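Side-chain contacts in adapter protein MecA 1 (Bacillus subtilis, PDB 3JTP), which delivers unfolded and aggregated proteins, and the competence factor ComK, to the ClpC protease, the crystallised part being its ClpC-interacting C-terminal domain: residues N57-S60 with I61-Y65; S69-I73 with H74-E78; L82-S85 with E86-E90. The protein carries 3 engineered substitutions. All coordinates share one frame; numbering follows the deposited sequence.

Interaction 1 of 3, residues N57-S60 with I61-Y65. Engineered in segment 61-65: Met62 (natural residue Leu).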
ATOM      1  N   ASN A  57     -11.053 -10.141  -0.712  1.00 69.95           N
ATOM      2  CA  ASN A  57      -9.972 -10.996  -1.162  1.00 67.30           C
ATOM      3  C   ASN A  57      -8.688 -10.221  -1.465  1.00 63.29           C
ATOM      4  O   ASN A  57      -7.587 -10.755  -1.341  1.00 62.67           O
ATOM      5  CB  ASN A  57     -10.437 -11.794  -2.380  1.00 73.65           C
ATOM      6  CG  ASN A  57     -11.839 -12.362  -2.193  1.00 80.01           C
ATOM      7  OD1 ASN A  57     -12.065 -13.226  -1.334  1.00 80.23           O
ATOM      8  ND2 ASN A  57     -12.793 -11.870  -2.990  1.00 77.87           N
ATOM      9  N   GLN A  58      -8.845  -8.963  -1.863  1.00 62.37           N
ATOM     10  CA  GLN A  58      -7.729  -8.071  -2.171  1.00 60.39           C
ATOM     11  C   GLN A  58      -6.990  -7.675  -0.891  1.00 60.73           C
ATOM     12  O   GLN A  58      -5.766  -7.825  -0.772  1.00 56.81           O
ATOM     13  CB  GLN A  58      -8.289  -6.828  -2.857  1.00 65.37           C
ATOM     14  CG  GLN A  58      -7.343  -6.108  -3.783  1.00 66.46           C
ATOM     15  CD  GLN A  58      -8.056  -5.483  -4.973  1.00 66.91           C
ATOM     16  OE1 GLN A  58      -8.550  -6.180  -5.863  1.00 69.63           O
ATOM     17  NE2 GLN A  58      -8.104  -4.163  -4.999  1.00 67.85           N
ATOM     18  N   LEU A  59      -7.751  -7.179   0.076  1.00 59.50           N
ATOM     19  CA  LEU A  59      -7.197  -6.812   1.369  1.00 58.19           C
ATOM     20  C   LEU A  59      -6.442  -7.973   1.987  1.00 56.72           C
ATOM     21  O   LEU A  59      -5.327  -7.800   2.471  1.00 54.08           O
ATOM     22  CB  LEU A  59      -8.307  -6.365   2.323  1.00 61.62           C
ATOM     23  CG  LEU A  59      -7.811  -5.816   3.658  1.00 58.93           C
ATOM     24  CD1 LEU A  59      -6.800  -4.713   3.388  1.00 55.61           C
ATOM     25  CD2 LEU A  59      -8.970  -5.291   4.494  1.00 59.56           C
ATOM     26  N   SER A  60      -7.058  -9.154   1.964  1.00 57.41           N
ATOM     27  CA  SER A  60      -6.518 -10.324   2.653  1.00 55.89           C
ATOM     28  C   SER A  60      -5.151 -10.762   2.115  1.00 55.88           C
ATOM     29  O   SER A  60      -4.341 -11.311   2.859  1.00 52.34           O
ATOM     30  CB  SER A  60      -7.502 -11.497   2.603  1.00 61.89           C
ATOM     31  OG  SER A  60      -7.486 -12.118   1.324  1.00 65.09           O
ATOM     32  N   ILE A  61      -4.889 -10.522   0.831  1.00 53.28           N
ATOM     33  CA  ILE A  61      -3.550 -10.786   0.313  1.00 53.10           C
ATOM     34  C   ILE A  61      -2.598  -9.674   0.707  1.00 52.66           C
ATOM     35  O   ILE A  61      -1.446  -9.933   1.068  1.00 52.09           O
ATOM     36  CB  ILE A  61      -3.524 -10.978  -1.203  1.00 56.74           C
ATOM     37  CG1 ILE A  61      -4.122 -12.339  -1.561  1.00 58.06           C
ATOM     38  CG2 ILE A  61      -2.092 -10.889  -1.730  1.00 53.88           C
ATOM     39  CD1 ILE A  61      -4.589 -12.423  -2.993  1.00 57.64           C
ATOM     40  N   MET A  62      -3.079  -8.434   0.660  1.00 53.29           N
ATOM     41  CA  MET A  62      -2.253  -7.319   1.082  1.00 49.24           C
ATOM     42  C   MET A  62      -1.771  -7.586   2.496  1.00 49.10           C
ATOM     43  O   MET A  62      -0.626  -7.294   2.825  1.00 50.22           O
ATOM     44  CB  MET A  62      -3.012  -5.988   0.995  1.00 50.56           C
ATOM     45  CG  MET A  62      -3.086  -5.381  -0.406  1.00 49.68           C
ATOM     46  SD  MET A  62      -4.076  -3.873  -0.420  1.00 34.50           S
ATOM     47  CE  MET A  62      -3.445  -3.006  -1.801  1.00 42.58           C
ATOM     48  N   LEU A  63      -2.635  -8.169   3.323  1.00 51.03           N
ATOM     49  CA  LEU A  63      -2.310  -8.395   4.729  1.00 47.28           C
ATOM     50  C   LEU A  63      -1.418  -9.597   4.979  1.00 50.10           C
ATOM     51  O   LEU A  63      -1.203  -9.978   6.135  1.00 48.90           O
ATOM     52  CB  LEU A  63      -3.575  -8.554   5.571  1.00 49.07           C
ATOM     53  CG  LEU A  63      -4.464  -7.334   5.754  1.00 49.88           C
ATOM     54  CD1 LEU A  63      -5.615  -7.692   6.679  1.00 46.36           C
ATOM     55  CD2 LEU A  63      -3.661  -6.163   6.301  1.00 47.94           C
ATOM     56  N   GLU A  64      -0.917 -10.225   3.923  1.00 49.65           N
ATOM     57  CA  GLU A  64       0.121 -11.233   4.130  1.00 49.92           C
ATOM     58  C   GLU A  64       1.480 -10.565   4.149  1.00 46.56           C
ATOM     59  O   GLU A  64       2.424 -11.068   4.762  1.00 43.52           O
ATOM     60  CB  GLU A  64       0.072 -12.304   3.050  1.00 53.91           C
ATOM     61  CG  GLU A  64      -1.186 -13.105   3.130  1.00 53.33           C
ATOM     62  CD  GLU A  64      -1.004 -14.511   2.676  1.00 51.20           C
ATOM     63  OE1 GLU A  64      -1.988 -15.248   2.818  1.00 54.69           O
ATOM     64  OE2 GLU A  64       0.095 -14.884   2.196  1.00 48.66           O
ATOM     65  N   TYR A  65       1.559  -9.421   3.471  1.00 46.79           N
ATOM     66  CA  TYR A  65       2.786  -8.655   3.384  1.00 43.37           C
ATOM     67  C   TYR A  65       2.793  -7.448   4.306  1.00 42.84           C
ATOM     68  O   TYR A  65       3.841  -6.852   4.538  1.00 41.85           O
ATOM     69  CB  TYR A  65       3.026  -8.251   1.942  1.00 42.68           C
ATOM     70  CG  TYR A  65       3.234  -9.478   1.115  1.00 43.63           C
ATOM     71  CD1 TYR A  65       4.417 -10.207   1.217  1.00 42.12           C
ATOM     72  CD2 TYR A  65       2.236  -9.955   0.302  1.00 44.31           C
ATOM     73  CE1 TYR A  65       4.616 -11.354   0.507  1.00 38.60           C
ATOM     74  CE2 TYR A  65       2.423 -11.118  -0.422  1.00 50.87           C
ATOM     75  CZ  TYR A  65       3.621 -11.807  -0.307  1.00 41.55           C
ATOM     76  OH  TYR A  65       3.811 -12.939  -1.018  1.00 43.58           O
TER

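Interaction 2 of 3, residues S69-I73 with H74-E78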
ATOM      1  N   SER A  69      -2.526  -0.292   9.948  1.00 42.25           N
ATOM      2  CA  SER A  69      -1.959   0.691  10.867  1.00 47.25           C
ATOM      3  C   SER A  69      -2.978   1.754  11.265  1.00 47.27           C
ATOM      4  O   SER A  69      -3.901   2.065  10.504  1.00 46.07           O
ATOM      5  CB  SER A  69      -0.726   1.368  10.258  1.00 45.45           C
ATOM      6  OG  SER A  69      -0.170   2.333  11.146  1.00 44.25           O
ATOM      7  N   SER A  70      -2.796   2.321  12.454  1.00 45.31           N
ATOM      8  CA  SER A  70      -3.596   3.453  12.886  1.00 45.64           C
ATOM      9  C   SER A  70      -2.841   4.740  12.610  1.00 51.07           C
ATOM     10  O   SER A  70      -3.364   5.834  12.840  1.00 49.15           O
ATOM     11  CB  SER A  70      -3.928   3.370  14.373  1.00 47.38           C
ATOM     12  OG  SER A  70      -4.450   2.106  14.721  1.00 52.40           O
ATOM     13  N   ILE A  71      -1.609   4.618  12.119  1.00 49.64           N
ATOM     14  CA  ILE A  71      -0.855   5.809  11.727  1.00 51.23           C
ATOM     15  C   ILE A  71      -1.637   6.614  10.678  1.00 54.57           C
ATOM     16  O   ILE A  71      -1.906   6.134   9.572  1.00 53.70           O
ATOM     17  CB  ILE A  71       0.529   5.461  11.169  1.00 48.99           C
ATOM     18  CG1 ILE A  71       1.352   4.669  12.198  1.00 51.36           C
ATOM     19  CG2 ILE A  71       1.249   6.726  10.743  1.00 51.41           C
ATOM     20  CD1 ILE A  71       1.783   5.446  13.426  1.00 50.28           C
ATOM     21  N   SER A  72      -1.982   7.845  11.029  1.00 55.47           N
ATOM     22  CA  SER A  72      -2.797   8.689  10.168  1.00 55.34           C
ATOM     23  C   SER A  72      -2.108   9.172   8.895  1.00 52.98           C
ATOM     24  O   SER A  72      -0.913   9.491   8.869  1.00 51.53           O
ATOM     25  CB  SER A  72      -3.329   9.906  10.932  1.00 51.76           C
ATOM     26  OG  SER A  72      -3.599  10.958  10.016  1.00 52.96           O
ATOM     27  N   ILE A  73      -2.909   9.260   7.847  1.00 48.52           N
ATOM     28  CA  ILE A  73      -2.455   9.786   6.577  1.00 52.75           C
ATOM     29  C   ILE A  73      -1.955  11.230   6.700  1.00 52.71           C
ATOM     30  O   ILE A  73      -1.134  11.663   5.889  1.00 51.00           O
ATOM     31  CB  ILE A  73      -3.547   9.609   5.485  1.00 48.98           C
ATOM     32  CG1 ILE A  73      -3.167  10.340   4.200  1.00 53.55           C
ATOM     33  CG2 ILE A  73      -4.907   9.977   6.017  1.00 47.55           C
ATOM     34  CD1 ILE A  73      -2.118   9.577   3.396  1.00 51.88           C
ATOM     35  N   HIS A  74      -2.414  11.955   7.729  1.00 52.31           N
ATOM     36  CA  HIS A  74      -1.939  13.328   7.987  1.00 54.53           C
ATOM     37  C   HIS A  74      -0.586  13.335   8.700  1.00 53.51           C
ATOM     38  O   HIS A  74       0.316  14.098   8.348  1.00 56.82           O
ATOM     39  CB  HIS A  74      -2.968  14.151   8.776  1.00 53.10           C
ATOM     40  CG  HIS A  74      -4.265  14.334   8.051  1.00 51.29           C
ATOM     41  ND1 HIS A  74      -5.456  13.832   8.520  1.00 47.73           N
ATOM     42  CD2 HIS A  74      -4.547  14.945   6.876  1.00 53.57           C
ATOM     43  CE1 HIS A  74      -6.423  14.127   7.667  1.00 52.50           C
ATOM     44  NE2 HIS A  74      -5.896  14.803   6.660  1.00 52.08           N
ATOM     45  N   ARG A  75      -0.467  12.488   9.710  1.00 49.98           N
ATOM     46  CA  ARG A  75       0.825  12.142  10.279  1.00 54.13           C
ATOM     47  C   ARG A  75       1.859  11.926   9.166  1.00 57.84           C
ATOM     48  O   ARG A  75       2.869  12.635   9.089  1.00 58.33           O
ATOM     49  CB  ARG A  75       0.672  10.852  11.075  1.00 53.32           C
ATOM     50  CG  ARG A  75       1.963  10.311  11.640  1.00 57.52           C
ATOM     51  CD  ARG A  75       2.474  11.191  12.743  1.00 56.46           C
ATOM     52  NE  ARG A  75       1.496  11.343  13.814  1.00 55.98           N
ATOM     53  CZ  ARG A  75       1.592  12.247  14.783  1.00 57.34           C
ATOM     54  NH1 ARG A  75       0.654  12.315  15.718  1.00 55.67           N
ATOM     55  NH2 ARG A  75       2.625  13.085  14.814  1.00 55.74           N
ATOM     56  N   LEU A  76       1.597  10.937   8.307  1.00 54.46           N
ATOM     57  CA  LEU A  76       2.494  10.609   7.202  1.00 52.18           C
ATOM     58  C   LEU A  76       2.737  11.797   6.278  1.00 57.72           C
ATOM     59  O   LEU A  76       3.865  12.025   5.842  1.00 60.21           O
ATOM     60  CB  LEU A  76       1.927   9.442   6.380  1.00 53.23           C
ATOM     61  CG  LEU A  76       1.907   8.049   7.009  1.00 48.73           C
ATOM     62  CD1 LEU A  76       0.956   7.137   6.264  1.00 48.42           C
ATOM     63  CD2 LEU A  76       3.304   7.478   6.998  1.00 48.58           C
ATOM     64  N   GLU A  77       1.682  12.549   5.966  1.00 57.34           N
ATOM     65  CA  GLU A  77       1.794  13.652   5.003  1.00 61.81           C
ATOM     66  C   GLU A  77       2.776  14.737   5.435  1.00 62.05           C
ATOM     67  O   GLU A  77       3.369  15.426   4.608  1.00 61.98           O
ATOM     68  CB  GLU A  77       0.427  14.291   4.731  1.00 59.52           C
ATOM     69  CG  GLU A  77      -0.239  13.868   3.436  1.00 58.60           C
ATOM     70  CD  GLU A  77      -1.594  14.527   3.239  1.00 63.56           C
ATOM     71  OE1 GLU A  77      -1.900  14.945   2.097  1.00 71.44           O
ATOM     72  OE2 GLU A  77      -2.352  14.641   4.228  1.00 60.47           O
ATOM     73  N   GLU A  78       2.944  14.910   6.733  1.00 63.29           N
ATOM     74  CA  GLU A  78       3.753  16.030   7.192  1.00 65.07           C
ATOM     75  C   GLU A  78       5.104  15.580   7.737  1.00 65.66           C
ATOM     76  O   GLU A  78       6.077  16.342   7.718  1.00 67.02           O
ATOM     77  CB  GLU A  78       2.977  16.847   8.223  1.00 68.17           C
ATOM     78  CG  GLU A  78       1.556  17.188   7.764  1.00 71.14           C
ATOM     79  CD  GLU A  78       1.526  18.041   6.493  1.00 69.97           C
ATOM     80  OE1 GLU A  78       2.558  18.680   6.173  1.00 70.77           O
ATOM     81  OE2 GLU A  78       0.468  18.072   5.819  1.00 65.98           O
TER

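Interaction 3 of 3, residues L82-S85 with E86-E90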
ATOM      1  N   LEU A  82       6.979  11.137   0.924  1.00 44.14           N
ATOM      2  CA  LEU A  82       6.081  10.642  -0.095  1.00 39.74           C
ATOM      3  C   LEU A  82       6.928  10.028  -1.200  1.00 43.14           C
ATOM      4  O   LEU A  82       7.841  10.664  -1.716  1.00 43.05           O
ATOM      5  CB  LEU A  82       5.209  11.773  -0.624  1.00 44.00           C
ATOM      6  CG  LEU A  82       4.375  11.505  -1.867  1.00 45.44           C
ATOM      7  CD1 LEU A  82       3.474  10.312  -1.672  1.00 42.53           C
ATOM      8  CD2 LEU A  82       3.551  12.760  -2.205  1.00 51.03           C
ATOM      9  N   ILE A  83       6.637   8.782  -1.558  1.00 42.04           N
ATOM     10  CA  ILE A  83       7.507   8.060  -2.493  1.00 41.22           C
ATOM     11  C   ILE A  83       6.861   7.992  -3.870  1.00 42.59           C
ATOM     12  O   ILE A  83       7.460   8.424  -4.857  1.00 41.45           O
ATOM     13  CB  ILE A  83       7.910   6.647  -1.936  1.00 43.19           C
ATOM     14  CG1 ILE A  83       8.641   6.811  -0.603  1.00 41.05           C
ATOM     15  CG2 ILE A  83       8.777   5.865  -2.939  1.00 39.83           C
ATOM     16  CD1 ILE A  83       8.648   5.561   0.268  1.00 40.88           C
ATOM     17  N   ILE A  84       5.637   7.463  -3.926  1.00 41.99           N
ATOM     18  CA  ILE A  84       4.819   7.488  -5.141  1.00 45.42           C
ATOM     19  C   ILE A  84       3.385   7.840  -4.742  1.00 46.71           C
ATOM     20  O   ILE A  84       2.881   7.341  -3.719  1.00 39.62           O
ATOM     21  CB  ILE A  84       4.773   6.104  -5.847  1.00 45.41           C
ATOM     22  CG1 ILE A  84       6.169   5.501  -5.970  1.00 44.53           C
ATOM     23  CG2 ILE A  84       4.093   6.214  -7.230  1.00 42.68           C
ATOM     24  CD1 ILE A  84       6.996   6.119  -7.074  1.00 54.27           C
ATOM     25  N   SER A  85       2.716   8.682  -5.530  1.00 43.72           N
ATOM     26  CA  SER A  85       1.295   8.915  -5.266  1.00 46.49           C
ATOM     27  C   SER A  85       0.376   8.257  -6.287  1.00 45.54           C
ATOM     28  O   SER A  85       0.700   8.167  -7.468  1.00 49.64           O
ATOM     29  CB  SER A  85       0.957  10.404  -5.113  1.00 51.94           C
ATOM     30  OG  SER A  85       1.470  11.182  -6.175  1.00 48.55           O
ATOM     31  N   GLU A  86      -0.750   7.755  -5.791  1.00 48.10           N
ATOM     32  CA  GLU A  86      -1.876   7.341  -6.625  1.00 52.52           C
ATOM     33  C   GLU A  86      -1.739   6.003  -7.379  1.00 51.13           C
ATOM     34  O   GLU A  86      -2.691   5.223  -7.411  1.00 51.30           O
ATOM     35  CB  GLU A  86      -2.310   8.483  -7.566  1.00 52.87           C
ATOM     36  CG  GLU A  86      -2.806   9.730  -6.818  1.00 56.30           C
ATOM     37  CD  GLU A  86      -3.897  10.465  -7.568  1.00 64.87           C
ATOM     38  OE1 GLU A  86      -4.121  10.138  -8.759  1.00 65.64           O
ATOM     39  OE2 GLU A  86      -4.533  11.364  -6.969  1.00 65.50           O
ATOM     40  N   HIS A  87      -0.582   5.738  -7.977  1.00 46.16           N
ATOM     41  CA  HIS A  87      -0.403   4.474  -8.666  1.00 47.15           C
ATOM     42  C   HIS A  87       0.850   3.738  -8.172  1.00 44.64           C
ATOM     43  O   HIS A  87       1.614   3.164  -8.950  1.00 40.12           O
ATOM     44  CB  HIS A  87      -0.428   4.724 -10.179  1.00 52.08           C
ATOM     45  CG  HIS A  87      -1.599   5.562 -10.602  1.00 57.48           C
ATOM     46  ND1 HIS A  87      -1.499   6.913 -10.858  1.00 58.74           N
ATOM     47  CD2 HIS A  87      -2.915   5.251 -10.729  1.00 57.55           C
ATOM     48  CE1 HIS A  87      -2.695   7.393 -11.164  1.00 59.15           C
ATOM     49  NE2 HIS A  87      -3.570   6.407 -11.091  1.00 59.20           N
ATOM     50  N   ALA A  88       1.025   3.745  -6.853  1.00 43.28           N
ATOM     51  CA  ALA A  88       2.243   3.239  -6.230  1.00 43.87           C
ATOM     52  C   ALA A  88       2.558   1.779  -6.554  1.00 38.19           C
ATOM     53  O   ALA A  88       3.649   1.476  -7.004  1.00 39.29           O
ATOM     54  CB  ALA A  88       2.204   3.466  -4.719  1.00 40.76           C
ATOM     55  N   LEU A  89       1.611   0.873  -6.352  1.00 41.85           N
ATOM     56  CA  LEU A  89       1.914  -0.550  -6.530  1.00 42.94           C
ATOM     57  C   LEU A  89       2.261  -0.883  -7.981  1.00 43.16           C
ATOM     58  O   LEU A  89       3.218  -1.621  -8.234  1.00 39.18           O
ATOM     59  CB  LEU A  89       0.791  -1.449  -6.005  1.00 43.78           C
ATOM     60  CG  LEU A  89       0.670  -1.601  -4.485  1.00 46.11           C
ATOM     61  CD1 LEU A  89      -0.365  -2.660  -4.169  1.00 51.51           C
ATOM     62  CD2 LEU A  89       2.001  -1.938  -3.802  1.00 38.33           C
ATOM     63  N   GLU A  90       1.495  -0.324  -8.920  1.00 43.91           N
ATOM     64  CA  GLU A  90       1.799  -0.451 -10.351  1.00 43.73           C
ATOM     65  C   GLU A  90       3.200   0.087 -10.668  1.00 40.44           C
ATOM     66  O   GLU A  90       3.939  -0.493 -11.448  1.00 39.14           O
ATOM     67  CB  GLU A  90       0.774   0.321 -11.209  1.00 52.35           C
ATOM     68  CG  GLU A  90      -0.679  -0.173 -11.155  1.00 53.13           C
ATOM     69  CD  GLU A  90      -1.483   0.465 -10.032  1.00 55.20           C
ATOM     70  OE1 GLU A  90      -0.884   1.208  -9.225  1.00 51.36           O
ATOM     71  OE2 GLU A  90      -2.712   0.219  -9.951  1.00 60.07           O
TER

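Interaction 1 of 3, residues N57-S60 with I61-Y65
Leu59 and Leu63 are joined one helical turn apart: Leu59 O accepts from Leu63 N at 2.8 Å, almost straight beyond the carbonyl oxygen. The preceding turn is held in the same way, Met62 N donating to Gln58 O at 3.1 Å with the N-H pointing close to the acceptor (167°). Ile61 N makes two weak bonds, to Asn57 O and to Gln58 O. The i to i+4 bonds to Asn57 O, Gln58 O and Leu59 O, joined by the weak i to i+3 bond from Ile61 N to Gln58 O, place the two segments on successive turns of helix 54-65.

The side chains meet sparingly along this scaffold. CG of Leu59 approaches the CD1 branch of Leu63 at 4.2 Å, the two chains crossing obliquely. Leu59 sends CG away from its own nitrogen (chi1 -174°), whereas CG of Leu63 lies beside its nitrogen and comes within 3.4 Å of Leu59 O, so the later leucine leans back over the preceding turn. On the outer surface, OG of Ser60 folds back to donate to Asn57 O at 3.0 Å. A chi1 of 77° makes this possible, and the hydroxyl reaches the carbonyl from above its plane. Aliphatic carbons lie against other carbonyls: Met62 CG is 3.6 Å from Gln58 O, and Glu64 CG is 3.6 Å from Ser60 O. The engineered Met62 then runs out extended towards Leu11, Leu43, Val45 and Phe47, while Leu59 touches Phe9.

Two different chemistries therefore share the helix. The serine hydroxyl supplies Asn57 O with a second donor where its helical bond is weak, and carbons of Leu59, Leu63 and the engineered methionine face strands 8-13 and 40-46.

Interaction 2 of 3, residues S69-I73 with H74-E78
Ser72 OG receives His74 N at 2.8 Å and, weakly, Arg75 N, which makes Ser72 the N-cap of helix 73-79. Its chi1 of 155° swings OG away from its own nitrogen and over the first turn, where two amide hydrogens would otherwise lack a helical acceptor. The same residue's carbonyl takes Leu76 N at 3.0 Å in a nearly linear bond (172°), so both its oxygens grip the helix start. His74 lays its CB 3.5 Å from Ser72 OG.

Ile71, just before the cap, keeps CG1 beside its backbone nitrogen (chi1 -58°) and CG2 opposite it, which turns CG2 forward. This methyl rests 3.8 Å from Arg75 CG and 4.0 Å from Leu76 CG, meeting the leucine side chain at about a right angle; Arg75, bent at chi2 and chi3, leads its end away from residues 69-73. Glu77 N donates to Ile73 O from above the carbonyl plane. Upstream, Ser69 OG accepts from Ile71 N, forming an ST turn.

The capped helix lies against the sheet: Ile73 touches Tyr35 and Tyr44, Leu76 adds Phe37 and Tyr42, and Ser69 pairs through its backbone with Val10 of strand 8-13.

Interaction 3 of 3, residues L82-S85 with E86-E90
Ser85 O accepts from His87 N at 2.8 Å, an i to i+2 bond that, with the positive phi of Glu86 (phi 76°, psi -43°), defines a classic gamma-turn between strand 81-84 and helix 88-96. The bond is bent at both ends, as so tight a ring requires: the C=O...N angle is only 97°.

The reversal brings Ile84 back against Ala88. CG2 of Ile84 lies 3.6 Å from Ala88 CA, and the CB atoms of Ile84 and Ala88 are 3.9 Å apart, so CB and the CG2 branch of the isoleucine lie against CA and CB of the first residue of the helix. With CG1 placed opposite the carbonyl carbon, it is the CG2 branch that is turned to this side, while the longer arm leads away. Within the turn, Glu86 carries its CB close to the preceding carbonyl, 3.0 Å from Ser85 O, a closeness that follows from the positive phi. That same CB lies 3.6 Å above one face of the His87 ring, displaced towards the rim. Strand 31-37 holds both flanks: Ile83 and Ile84 form a classic beta bulge opposite Leu34, Thr33 OG1 bonds Glu86 N, and Thr32 OG1 bonds Leu89 N at the helix start.

The chemistry is thus divided between a short polar turn and a small apolar contact. One bent bond closes the turn, backbone and side-chain bonds to Thr32 and Thr33 hold it to strand 31-37, and the Ile84-Ala88 pair packs strand end against helix start, with Ala88 on the buried side.

In the fold
The three contacts come in series along the chain, interaction 1 in helix 54-65, interaction 2 at the start of helix 73-79, and interaction 3 where strand 81-84 passes into helix 88-96. The centres of interactions 1 and 2 lie about 20 Å apart. Interactions 1 and 3 have centres about 18 Å apart, and interactions 2 and 3 about 16 Å. Interactions 1 and 3 sit on opposite sides of the chain's centre yet touch, Met62 CE packing 3.9 Å from Leu89 CD1. The contacts thus lie at successive helices and turns bordering one antiparallel sheet, whose outermost strands within the chain are 67-68 and 81-84, in the C-terminal domain that interacts with ClpC.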